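PDB 4XVH: carbohydrate esterase family 2 (CE2) from Chaetomium olivicolor, which probably removes acetyl groups from plant cell-wall polysaccharides such as xylan, joining an SGNH-type esterase domain to a beta-sandwich carbohydrate-binding domain. Local coordinates for residues A[43-48]-A[137-142]; A[6-11]-A[18-23]; A[234-239]-A[279-284]. All blocks are in the same frame, centred on the assembly; numbering follows the deposited sequence.

Starting at the N terminus, contact 2 closes the shortest loop: the chain turns back through strand 14-15 so that residues 18-23 meet 6-11 inside the beta-sandwich. Contact 1 opens later, on strand 44-48, and spans 88 intervening residues before 137-142 return against the sandwich, tying it to the esterase domain. Contact 3 follows, pairing helices 228-243 and 270-285 of the esterase. The three closures run in series, none nested or crossed. Contacts 1 and 2 reach the same antiparallel sheet and touch where Asn140 packs on Pro18 and Gly19, their centres about 14 Å apart; contact 3 lies with its centre about 32 Å from that of contact 1, on the opposite side of the chain's centre.

Contact 1 of 3, residues A[43-48]-A[137-142]; sequences SVDLVI and LEDNPK
Ser43 to Asp45 and Glu138 to Pro141 run in nearly the same direction, 23° apart, but their nearest CA atoms stay 7.8 Å apart at Ser43 and Glu138, a spacing too wide for backbone pairing. Side chains and one water fill the interval. Asp45 and Pro141 approach from opposite directions, and the carboxylate oxygen Asp45 OD2 lies 3.4 Å from Pro141 CG and 3.6 Å from Pro141 CB, at the CB-CG edge of the proline ring. In Asp45, CG is anti to the carbonyl carbon (chi1 -81°), and OD2 meets the proline. The same oxygen comes within 4.3 Å of Asp139 OD1. A water between these two acids donates to both, at a notably short 2.5 Å from Asp45 OD2 and 2.8 Å from Asp139 OD1, and so bridges like charges that would otherwise probably repel. The other oxygen, Asp45 OD1, forms a salt bridge with Arg82, which should offset part of the negative charge. Two residues earlier, Ser43 OG stands 4.1 Å from Glu138 O, a looser approach; its hydroxyl is hydrogen-bonded to Ala135 O. Within the loop, Lys142 N bonds to Asp139 O at 2.9 Å as the chain enters the 3-10 turn 140-142. Strand 44-48 lies between strands 54-56 and 73-81 of the antiparallel sheet, while the loop leads into helix 144-151, so the contact joins the sandwich to the esterase domain.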
loop_
_atom_site.group_PDB
_atom_site.type_symbol
_atom_site.label_atom_id
_atom_site.label_comp_id
_atom_site.label_asym_id
_atom_site.label_seq_id
_atom_site.Cartn_x
_atom_site.Cartn_y
_atom_site.Cartn_z
ATOM N N SER A 43 -10.659 -7.716 4.286
ATOM C CA SER A 43 -11.805 -7.094 3.615
ATOM C C SER A 43 -11.359 -6.691 2.235
ATOM O O SER A 43 -10.176 -6.469 2.004
ATOM C CB SER A 43 -12.368 -5.891 4.382
ATOM O OG SER A 43 -11.463 -4.814 4.424
ATOM N N VAL A 44 -12.313 -6.636 1.324
ATOM C CA VAL A 44 -12.038 -6.337 -0.057
ATOM C C VAL A 44 -13.098 -5.382 -0.536
ATOM O O VAL A 44 -14.220 -5.356 0.020
ATOM C CB VAL A 44 -12.072 -7.620 -0.965
ATOM C CG1 VAL A 44 -11.034 -8.657 -0.525
ATOM C CG2 VAL A 44 -13.486 -8.223 -0.948
ATOM N N ASP A 45 -12.738 -4.610 -1.557
ATOM C CA ASP A 45 -13.682 -3.855 -2.381
ATOM C C ASP A 45 -14.009 -4.662 -3.618
ATOM O O ASP A 45 -13.083 -5.099 -4.310
ATOM C CB ASP A 45 -13.081 -2.522 -2.838
ATOM C CG ASP A 45 -13.143 -1.443 -1.791
ATOM O OD1 ASP A 45 -13.706 -1.671 -0.693
ATOM O OD2 ASP A 45 -12.657 -0.329 -2.100
ATOM N N LEU A 46 -15.284 -4.813 -3.949
ATOM C CA LEU A 46 -15.652 -5.425 -5.229
ATOM C C LEU A 46 -16.318 -4.345 -6.073
ATOM O O LEU A 46 -17.350 -3.782 -5.651
ATOM C CB LEU A 46 -16.587 -6.631 -5.007
ATOM C CG LEU A 46 -17.039 -7.354 -6.284
ATOM C CD1 LEU A 46 -15.886 -8.171 -6.868
ATOM C CD2 LEU A 46 -18.242 -8.232 -5.969
ATOM N N VAL A 47 -15.728 -4.009 -7.222
ATOM C CA VAL A 47 -16.240 -2.915 -8.039
ATOM C C VAL A 47 -16.801 -3.492 -9.341
ATOM O O VAL A 47 -16.089 -4.154 -10.093
ATOM C CB VAL A 47 -15.159 -1.849 -8.344
ATOM C CG1 VAL A 47 -15.625 -0.933 -9.466
ATOM C CG2 VAL A 47 -14.834 -1.034 -7.057
ATOM N N ILE A 48 -18.092 -3.262 -9.569
ATOM C CA ILE A 48 -18.792 -3.824 -10.711
ATOM C C ILE A 48 -19.165 -2.712 -11.685
ATOM O O ILE A 48 -19.784 -1.711 -11.271
ATOM C CB ILE A 48 -20.081 -4.560 -10.257
ATOM C CG1 ILE A 48 -19.758 -5.548 -9.141
ATOM C CG2 ILE A 48 -20.753 -5.275 -11.432
ATOM C CD1 ILE A 48 -18.815 -6.715 -9.655
ATOM N N LEU A 137 -12.009 -2.036 8.679
ATOM C CA LEU A 137 -11.850 -0.568 8.710
ATOM C C LEU A 137 -10.660 -0.083 7.885
ATOM O O LEU A 137 -10.549 1.106 7.564
ATOM C CB LEU A 137 -11.718 -0.072 10.144
ATOM C CG LEU A 137 -13.041 -0.172 10.943
ATOM C CD1 LEU A 137 -12.883 0.353 12.366
ATOM C CD2 LEU A 137 -14.185 0.596 10.246
ATOM N N GLU A 138 -9.744 -0.994 7.568
ATOM C CA GLU A 138 -8.638 -0.638 6.700
ATOM C C GLU A 138 -9.180 -0.369 5.302
ATOM O O GLU A 138 -10.145 -1.009 4.879
ATOM C CB GLU A 138 -7.581 -1.754 6.696
ATOM C CG GLU A 138 -7.016 -1.964 8.080
ATOM C CD GLU A 138 -5.725 -2.739 8.055
ATOM O OE1 GLU A 138 -5.635 -3.651 7.199
ATOM O OE2 GLU A 138 -4.809 -2.421 8.877
ATOM N N ASP A 139 -8.556 0.543 4.564
ATOM C CA ASP A 139 -9.123 0.893 3.266
ATOM C C ASP A 139 -8.016 1.300 2.295
ATOM O O ASP A 139 -7.889 2.472 1.953
ATOM C CB ASP A 139 -10.154 2.030 3.424
ATOM C CG ASP A 139 -11.080 2.178 2.218
ATOM O OD1 ASP A 139 -10.723 1.696 1.121
ATOM O OD2 ASP A 139 -12.187 2.787 2.367
ATOM N N ASN A 140 -7.212 0.326 1.866
ATOM C CA ASN A 140 -6.091 0.635 0.998
ATOM C C ASN A 140 -6.531 1.402 -0.254
ATOM O O ASN A 140 -5.794 2.266 -0.690
ATOM C CB ASN A 140 -5.324 -0.648 0.593
ATOM C CG ASN A 140 -4.043 -0.338 -0.197
ATOM O OD1 ASN A 140 -3.943 -0.648 -1.397
ATOM N ND2 ASN A 140 -3.062 0.304 0.476
ATOM N N PRO A 141 -7.715 1.082 -0.844
ATOM C CA PRO A 141 -8.083 1.813 -2.078
ATOM C C PRO A 141 -8.309 3.321 -1.871
ATOM O O PRO A 141 -8.430 4.063 -2.879
ATOM C CB PRO A 141 -9.386 1.140 -2.522
ATOM C CG PRO A 141 -9.288 -0.294 -2.002
ATOM C CD PRO A 141 -8.544 -0.141 -0.659
ATOM N N LYS A 142 -8.391 3.769 -0.616
ATOM C CA LYS A 142 -8.579 5.203 -0.362
ATOM C C LYS A 142 -7.312 5.890 0.134
ATOM O O LYS A 142 -7.360 7.051 0.554
ATOM C CB LYS A 142 -9.692 5.443 0.659
ATOM C CG LYS A 142 -11.096 5.152 0.074
ATOM C CD LYS A 142 -12.205 5.777 0.966
ATOM C CE LYS A 142 -13.576 5.649 0.305
ATOM N NZ LYS A 142 -14.661 6.309 1.149
HETATM O O HOH W 1 -12.769 1.839 -0.842
#

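Contact 2 of 3, residues A[6-11]-A[18-23]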
loop_
_atom_site.group_PDB
_atom_site.type_symbol
_atom_site.label_atom_id
_atom_site.label_comp_id
_atom_site.label_asym_id
_atom_site.label_seq_id
_atom_site.Cartn_x
_atom_site.Cartn_y
_atom_site.Cartn_z
ATOM N N GLY A 6 -1.325 -5.941 -8.514
ATOM C CA GLY A 6 -0.362 -5.861 -7.431
ATOM C C GLY A 6 0.575 -7.058 -7.429
ATOM O O GLY A 6 0.578 -7.863 -8.372
ATOM N N ARG A 7 1.354 -7.195 -6.356
ATOM C CA ARG A 7 2.350 -8.236 -6.287
ATOM C C ARG A 7 1.694 -9.513 -5.754
ATOM O O ARG A 7 1.400 -9.605 -4.559
ATOM C CB ARG A 7 3.517 -7.796 -5.401
ATOM C CG ARG A 7 4.677 -8.797 -5.321
ATOM C CD ARG A 7 5.724 -8.322 -4.323
ATOM N NE ARG A 7 6.464 -7.157 -4.809
ATOM C CZ ARG A 7 7.588 -6.731 -4.239
ATOM N NH1 ARG A 7 8.056 -7.390 -3.167
ATOM N NH2 ARG A 7 8.258 -5.678 -4.734
ATOM N N VAL A 8 1.424 -10.469 -6.651
ATOM C CA VAL A 8 0.745 -11.712 -6.272
ATOM C C VAL A 8 1.549 -12.900 -6.767
ATOM O O VAL A 8 1.807 -13.025 -7.954
ATOM C CB VAL A 8 -0.684 -11.783 -6.824
ATOM C CG1 VAL A 8 -1.367 -13.143 -6.490
ATOM C CG2 VAL A 8 -1.524 -10.611 -6.260
ATOM N N ASN A 9 1.969 -13.754 -5.842
ATOM C CA ASN A 9 2.751 -14.930 -6.216
ATOM C C ASN A 9 1.876 -15.884 -7.022
ATOM O O ASN A 9 0.919 -16.427 -6.495
ATOM C CB ASN A 9 3.296 -15.611 -4.963
ATOM C CG ASN A 9 4.280 -16.737 -5.265
ATOM O OD1 ASN A 9 4.369 -17.252 -6.387
ATOM N ND2 ASN A 9 5.007 -17.143 -4.230
ATOM N N PRO A 10 2.193 -16.086 -8.315
ATOM C CA PRO A 10 1.334 -16.979 -9.103
ATOM C C PRO A 10 1.398 -18.444 -8.660
ATOM O O PRO A 10 0.522 -19.202 -9.055
ATOM C CB PRO A 10 1.864 -16.817 -10.531
ATOM C CG PRO A 10 3.302 -16.396 -10.366
ATOM C CD PRO A 10 3.341 -15.571 -9.087
ATOM N N ALA A 11 2.381 -18.827 -7.844
ATOM C CA ALA A 11 2.443 -20.201 -7.339
ATOM C C ALA A 11 1.452 -20.436 -6.195
ATOM O O ALA A 11 1.143 -21.587 -5.862
ATOM C CB ALA A 11 3.869 -20.555 -6.877
ATOM N N PRO A 18 -1.632 -5.380 0.683
ATOM C CA PRO A 18 -2.799 -4.513 0.510
ATOM C C PRO A 18 -2.966 -4.146 -0.951
ATOM O O PRO A 18 -1.962 -3.984 -1.659
ATOM C CB PRO A 18 -2.445 -3.253 1.323
ATOM C CG PRO A 18 -1.408 -3.716 2.316
ATOM C CD PRO A 18 -0.607 -4.747 1.531
ATOM N N GLY A 19 -4.211 -4.017 -1.396
ATOM C CA GLY A 19 -4.473 -3.542 -2.751
ATOM C C GLY A 19 -4.411 -4.642 -3.786
ATOM O O GLY A 19 -4.823 -4.409 -4.927
ATOM N N THR A 20 -3.912 -5.834 -3.425
ATOM C CA THR A 20 -3.806 -6.882 -4.448
ATOM C C THR A 20 -5.182 -7.442 -4.819
ATOM O O THR A 20 -6.137 -7.371 -4.033
ATOM C CB THR A 20 -2.907 -8.045 -4.002
ATOM O OG1 THR A 20 -3.317 -8.503 -2.711
ATOM C CG2 THR A 20 -1.423 -7.570 -3.972
ATOM N N GLY A 21 -5.294 -8.029 -6.004
ATOM C CA GLY A 21 -6.600 -8.508 -6.426
ATOM C C GLY A 21 -6.664 -8.924 -7.870
ATOM O O GLY A 21 -5.664 -9.396 -8.424
ATOM N N VAL A 22 -7.838 -8.798 -8.484
ATOM C CA VAL A 22 -7.998 -9.287 -9.859
ATOM C C VAL A 22 -8.937 -8.380 -10.630
ATOM O O VAL A 22 -9.812 -7.708 -10.035
ATOM C CB VAL A 22 -8.543 -10.739 -9.919
ATOM C CG1 VAL A 22 -7.539 -11.750 -9.330
ATOM C CG2 VAL A 22 -9.920 -10.844 -9.218
ATOM N N SER A 23 -8.737 -8.314 -11.940
ATOM C CA SER A 23 -9.616 -7.564 -12.816
ATOM C C SER A 23 -10.003 -8.446 -13.996
ATOM O O SER A 23 -9.138 -9.114 -14.577
ATOM C CB SER A 23 -8.927 -6.269 -13.298
ATOM O OG SER A 23 -9.535 -5.743 -14.476
#
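Thr20 has the most surface buried here, and its methyl branch does most of the touching. CG2 points at the backbone of the 6-11 loop, 3.5 Å from Arg7 O and 3.7 Å from Arg7 N. The torsion explains the division of labour: at chi1 51° OG1 sits between the backbone N and the carbonyl carbon, where it bonds to Trp17 O, leaving CG2 to face the loop. Val8 meets the same residue obliquely through one branch. Its CG2 rests 3.7 Å from Thr20 CB and 3.8 Å from Thr20 CG2, a carbon-to-carbon contact to which Leu15 of strand 14-15 adds contacts with both side chains. Gly6 is the third participant. Its CA lies 4.0 Å from Thr20 CG2, with the glycine in a positive-phi conformation (79°), bringing backbone and methyl together. The CA atoms of Gly6 and Thr20 are 4.7 Å apart, the nearest pair across the two segments. Backbone hydrogen bonds between Gly21 and Leu5 and between Ser23 and Arg3 pair strands 21-28 and 3-5 next to the contact. Such close packing, where the chain leaves strand 3-5 beside its antiparallel partner 21-28, belongs to the beta-sandwich, jelly-roll domain of this family 2 esterase.

Contact 3 of 3, residues A[234-239]-A[279-284]; sequences AMVKFV and KNAVSR
Val236 lays its CG2 methyl over one face of the Arg284 guanidinium, 3.8 Å from NH2 and 4.0 Å from CZ. The two side chains cross at about a right angle, so the arginine runs across the valine. Bends at chi2 (-136°) and chi3 (-57°) curl the Arg284 chain back over this methyl, and a salt bridge from NH2 to Asp233, just before the segment on the partner helix, helps to hold the flat group in place. The same CG2 serves a second partner: it lies 3.8 Å from Ala281 CA and 3.9 Å from Ala281 CB, thereby filling the angle between alanine and arginine. Ala281 CB also receives Met235, whose CG comes to 3.8 Å before the rest of that chain bends away toward Leu253 and Leu166. The small Ala281 lies at the closest backbone approach, where the Val236 and Ala281 CA atoms are 5.5 Å apart. The local axes pass 9.2 Å from each other at a signed crossing angle of -45°, and both helices run broadly the same way. Met235 and Val282 both reach strand 250-254, placing the pair against the parallel sheet. Neighbouring helices packed at an angle beside a five-stranded parallel sheet are what is expected of the three-layer alpha/beta/alpha fold of SGNH hydrolases.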
loop_
_atom_site.group_PDB
_atom_site.type_symbol
_atom_site.label_atom_id
_atom_site.label_comp_id
_atom_site.label_asym_id
_atom_site.label_seq_id
_atom_site.Cartn_x
_atom_site.Cartn_y
_atom_site.Cartn_z
ATOM N N ALA A 234 20.327 4.569 5.665
ATOM C CA ALA A 234 19.478 3.453 5.283
ATOM C C ALA A 234 18.512 3.811 4.174
ATOM O O ALA A 234 18.170 2.970 3.321
ATOM C CB ALA A 234 18.689 2.959 6.472
ATOM N N MET A 235 18.018 5.040 4.223
ATOM C CA MET A 235 17.117 5.514 3.174
ATOM C C MET A 235 17.872 5.520 1.825
ATOM O O MET A 235 17.355 5.062 0.821
ATOM C CB MET A 235 16.590 6.906 3.518
ATOM C CG MET A 235 15.581 7.448 2.514
ATOM S SD MET A 235 13.974 6.555 2.556
ATOM C CE MET A 235 13.159 7.286 3.992
ATOM N N VAL A 236 19.107 6.014 1.826
ATOM C CA VAL A 236 19.906 6.005 0.605
ATOM C C VAL A 236 20.127 4.562 0.128
ATOM O O VAL A 236 19.880 4.232 -1.031
ATOM C CB VAL A 236 21.246 6.728 0.825
ATOM C CG1 VAL A 236 22.189 6.503 -0.358
ATOM C CG2 VAL A 236 20.987 8.226 1.047
ATOM N N LYS A 237 20.513 3.686 1.046
ATOM C CA LYS A 237 20.783 2.299 0.693
ATOM C C LYS A 237 19.538 1.552 0.154
ATOM O O LYS A 237 19.635 0.758 -0.790
ATOM C CB LYS A 237 21.362 1.583 1.921
ATOM C CG LYS A 237 21.750 0.134 1.691
ATOM C CD LYS A 237 22.845 0.013 0.624
ATOM C CE LYS A 237 23.476 -1.391 0.643
ATOM N NZ LYS A 237 22.398 -2.432 0.805
ATOM N N PHE A 238 18.373 1.809 0.758
ATOM C CA PHE A 238 17.131 1.155 0.348
ATOM C C PHE A 238 16.795 1.553 -1.110
ATOM O O PHE A 238 16.503 0.707 -1.944
ATOM C CB PHE A 238 15.978 1.525 1.294
ATOM C CG PHE A 238 14.695 0.758 1.037
ATOM C CD1 PHE A 238 14.730 -0.509 0.465
ATOM C CD2 PHE A 238 13.465 1.307 1.359
ATOM C CE1 PHE A 238 13.549 -1.221 0.207
ATOM C CE2 PHE A 238 12.284 0.608 1.118
ATOM C CZ PHE A 238 12.341 -0.682 0.527
ATOM N N VAL A 239 16.874 2.838 -1.406
ATOM C CA VAL A 239 16.668 3.279 -2.768
ATOM C C VAL A 239 17.717 2.663 -3.707
ATOM O O VAL A 239 17.377 2.145 -4.781
ATOM C CB VAL A 239 16.682 4.816 -2.849
ATOM C CG1 VAL A 239 16.751 5.271 -4.297
ATOM C CG2 VAL A 239 15.401 5.387 -2.144
ATOM N N LYS A 279 15.561 14.963 3.125
ATOM C CA LYS A 279 16.124 15.879 2.141
ATOM C C LYS A 279 17.589 15.586 1.921
ATOM O O LYS A 279 18.092 15.629 0.788
ATOM C CB LYS A 279 15.942 17.334 2.587
ATOM C CG LYS A 279 14.467 17.794 2.576
ATOM C CD LYS A 279 14.373 19.268 2.936
ATOM C CE LYS A 279 12.956 19.820 2.803
ATOM N NZ LYS A 279 12.905 21.269 3.237
ATOM N N ASN A 280 18.288 15.306 3.012
ATOM C CA ASN A 280 19.675 14.863 2.906
ATOM C C ASN A 280 19.804 13.617 2.027
ATOM O O ASN A 280 20.643 13.573 1.137
ATOM C CB ASN A 280 20.264 14.591 4.297
ATOM C CG ASN A 280 20.787 15.846 4.963
ATOM O OD1 ASN A 280 20.997 16.871 4.310
ATOM N ND2 ASN A 280 21.015 15.769 6.273
ATOM N N ALA A 281 18.974 12.607 2.279
ATOM C CA ALA A 281 18.967 11.396 1.457
ATOM C C ALA A 281 18.712 11.728 -0.013
ATOM O O ALA A 281 19.398 11.217 -0.908
ATOM C CB ALA A 281 17.908 10.396 1.977
ATOM N N VAL A 282 17.727 12.590 -0.260
ATOM C CA VAL A 282 17.413 13.018 -1.627
ATOM C C VAL A 282 18.616 13.678 -2.280
ATOM O O VAL A 282 18.960 13.365 -3.412
ATOM C CB VAL A 282 16.213 13.977 -1.653
ATOM C CG1 VAL A 282 16.113 14.699 -3.012
ATOM C CG2 VAL A 282 14.940 13.209 -1.330
ATOM N N SER A 283 19.286 14.561 -1.551
ATOM C CA SER A 283 20.505 15.192 -2.057
ATOM C C SER A 283 21.583 14.150 -2.434
ATOM O O SER A 283 22.219 14.260 -3.486
ATOM C CB SER A 283 21.039 16.176 -1.019
ATOM O OG SER A 283 22.161 16.898 -1.504
ATOM N N ARG A 284 21.772 13.123 -1.604
ATOM C CA ARG A 284 22.777 12.103 -1.901
ATOM C C ARG A 284 22.358 11.230 -3.099
ATOM O O ARG A 284 23.212 10.729 -3.839
ATOM C CB ARG A 284 23.056 11.214 -0.678
ATOM C CG ARG A 284 23.384 11.969 0.623
ATOM C CD ARG A 284 24.551 11.365 1.388
ATOM N NE ARG A 284 24.403 9.957 1.766
ATOM C CZ ARG A 284 24.218 9.523 3.016
ATOM N NH1 ARG A 284 24.146 10.384 4.030
ATOM N NH2 ARG A 284 24.100 8.223 3.254
#